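Local coordinates for SorB (Sorangium cellulosum, PDB 6B2V), which forms a pyran ring in the growing polyketide through the pyran synthase domain of module nine of the sorangicin assembly line, at residues S92-R97 / G123-G128. Sequence-based numbering, arbitrary orientation.
Sequences SPLVIR and GVHARG
H125 donates a hydrogen bond from ring nitrogen ND1 to the backbone oxygen of S92, with ND1 and S92 O 2.9 Å apart. The bond is nearly straight, at 164° at the hydrogen. S92 O lies in the plane of the imidazole, but ND1 sits well above the carbonyl plane of S92. The second ring nitrogen, NE2, is hydrogen-bonded to S120 OG, so both nitrogens are engaged and the rotation of the ring is fixed. With chi1 at -54°, CG lies beside the backbone N of H125, and the ring reaches across to S92.

A backbone bond runs beside it, from S92 N to V124 O at 3.2 Å. Two waters add to the join. Water 1 donates to both S92 O (2.8 Å) and H125 O (2.9 Å), so S92 O accepts two bonds, one from this water and one from ND1. Water 2 accepts from V124 N and is also hydrogen-bonded to S92 OG.

The contact lies in the predicted N-terminal hotdog fold of this dehydratase-like domain. It ties the loop after strand 82-90 to the start of strand 123-132. H125 and A126 both face V118 on the adjacent antiparallel strand, forming a classic beta bulge.

The nonpolar contact is a CH-pi interaction. L94 CB lies over one face of the H125 ring, 4.2 Å from its centroid. L94 CD1 is 4.0 Å from H125 NE2. The two side chains cross at about a right angle. Y67 of helix 64-77 and L103 of strand 101-110 touch both L94 and H125.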
loop_
_atom_site.group_PDB
_atom_site.type_symbol
_atom_site.label_atom_id
_atom_site.label_comp_id
_atom_site.label_asym_id
_atom_site.label_seq_id
_atom_site.Cartn_x
_atom_site.Cartn_y
_atom_site.Cartn_z
ATOM N N SER A 92 -3.014 13.754 -6.092
ATOM C CA SER A 92 -2.062 14.756 -5.663
ATOM C C SER A 92 -1.313 14.324 -4.416
ATOM O O SER A 92 -1.900 13.809 -3.559
ATOM C CB SER A 92 -2.769 16.052 -5.288
ATOM O OG SER A 92 -3.377 16.596 -6.398
ATOM N N PRO A 93 -0.026 14.564 -4.378
ATOM C CA PRO A 93 0.748 14.261 -3.201
ATOM C C PRO A 93 0.409 15.226 -2.072
ATOM O O PRO A 93 0.053 16.344 -2.317
ATOM C CB PRO A 93 2.182 14.504 -3.633
ATOM C CG PRO A 93 2.158 14.760 -5.068
ATOM C CD PRO A 93 0.778 15.122 -5.451
ATOM N N LEU A 94 0.488 14.740 -0.851
ATOM C CA LEU A 94 0.276 15.543 0.300
ATOM C C LEU A 94 1.535 15.566 1.134
ATOM O O LEU A 94 1.944 14.592 1.662
ATOM C CB LEU A 94 -0.835 14.963 1.129
ATOM C CG LEU A 94 -1.297 15.664 2.384
ATOM C CD1 LEU A 94 -1.701 17.097 2.110
ATOM C CD2 LEU A 94 -2.469 14.908 2.956
ATOM N N VAL A 95 2.104 16.735 1.237
ATOM C CA VAL A 95 3.297 16.923 2.037
ATOM C C VAL A 95 2.964 17.791 3.248
ATOM O O VAL A 95 2.445 18.846 3.095
ATOM C CB VAL A 95 4.375 17.600 1.237
ATOM C CG1 VAL A 95 5.525 17.977 2.147
ATOM C CG2 VAL A 95 4.826 16.728 0.117
ATOM N N ILE A 96 3.227 17.295 4.445
ATOM C CA ILE A 96 2.906 18.027 5.638
ATOM C C ILE A 96 4.126 18.211 6.493
ATOM O O ILE A 96 4.600 17.277 7.065
ATOM C CB ILE A 96 1.870 17.281 6.461
ATOM C CG1 ILE A 96 0.587 17.166 5.665
ATOM C CG2 ILE A 96 1.557 18.043 7.729
ATOM C CD1 ILE A 96 -0.459 16.294 6.277
ATOM N N ARG A 97 4.582 19.441 6.560
ATOM C CA ARG A 97 5.737 19.793 7.327
ATOM C C ARG A 97 5.583 21.098 8.086
ATOM O O ARG A 97 5.622 21.138 9.259
ATOM C CB ARG A 97 6.909 19.954 6.412
ATOM C CG ARG A 97 8.252 19.838 7.098
ATOM C CD ARG A 97 9.318 20.249 6.118
ATOM N NE ARG A 97 9.810 19.078 5.429
ATOM C CZ ARG A 97 9.652 18.781 4.152
ATOM N NH1 ARG A 97 8.995 19.583 3.329
ATOM N NH2 ARG A 97 10.155 17.635 3.721
ATOM N N GLY A 123 -6.849 19.640 -2.652
ATOM C CA GLY A 123 -7.264 18.807 -3.739
ATOM C C GLY A 123 -7.625 17.385 -3.400
ATOM O O GLY A 123 -7.823 17.078 -2.283
ATOM N N VAL A 124 -7.706 16.564 -4.417
ATOM C CA VAL A 124 -8.041 15.183 -4.224
ATOM C C VAL A 124 -6.736 14.391 -4.234
ATOM O O VAL A 124 -5.905 14.579 -5.041
ATOM C CB VAL A 124 -9.008 14.700 -5.262
ATOM C CG1 VAL A 124 -9.238 13.208 -5.152
ATOM C CG2 VAL A 124 -10.305 15.465 -5.123
ATOM N N HIS A 125 -6.577 13.545 -3.230
ATOM C CA HIS A 125 -5.354 12.760 -3.089
ATOM C C HIS A 125 -5.449 11.293 -3.463
ATOM O O HIS A 125 -4.547 10.737 -4.001
ATOM C CB HIS A 125 -4.833 12.893 -1.645
ATOM C CG HIS A 125 -4.641 14.308 -1.207
ATOM N ND1 HIS A 125 -3.650 15.105 -1.710
ATOM C CD2 HIS A 125 -5.351 15.087 -0.369
ATOM C CE1 HIS A 125 -3.747 16.301 -1.184
ATOM N NE2 HIS A 125 -4.777 16.320 -0.370
ATOM N N ALA A 126 -6.603 10.707 -3.187
ATOM C CA ALA A 126 -6.833 9.338 -3.472
ATOM C C ALA A 126 -8.311 9.027 -3.610
ATOM O O ALA A 126 -9.100 9.662 -3.037
ATOM C CB ALA A 126 -6.242 8.493 -2.349
ATOM N N ARG A 127 -8.606 7.996 -4.360
ATOM C CA ARG A 127 -9.932 7.472 -4.498
ATOM C C ARG A 127 -9.888 5.997 -4.828
ATOM O O ARG A 127 -8.913 5.463 -5.201
ATOM C CB ARG A 127 -10.726 8.208 -5.554
ATOM C CG ARG A 127 -10.371 7.810 -6.947
ATOM C CD ARG A 127 -11.231 8.475 -7.966
ATOM N NE ARG A 127 -11.226 7.730 -9.192
ATOM C CZ ARG A 127 -11.314 8.299 -10.372
ATOM N NH1 ARG A 127 -11.393 9.608 -10.410
ATOM N NH2 ARG A 127 -11.298 7.574 -11.460
ATOM N N GLY A 128 -11.003 5.359 -4.638
ATOM C CA GLY A 128 -11.117 3.972 -4.929
ATOM C C GLY A 128 -12.430 3.381 -4.478
ATOM O O GLY A 128 -13.298 4.090 -4.112
HETATM O O HOH W 1 -1.696 10.988 -3.357
HETATM O O HOH W 2 -6.281 16.876 -7.069
#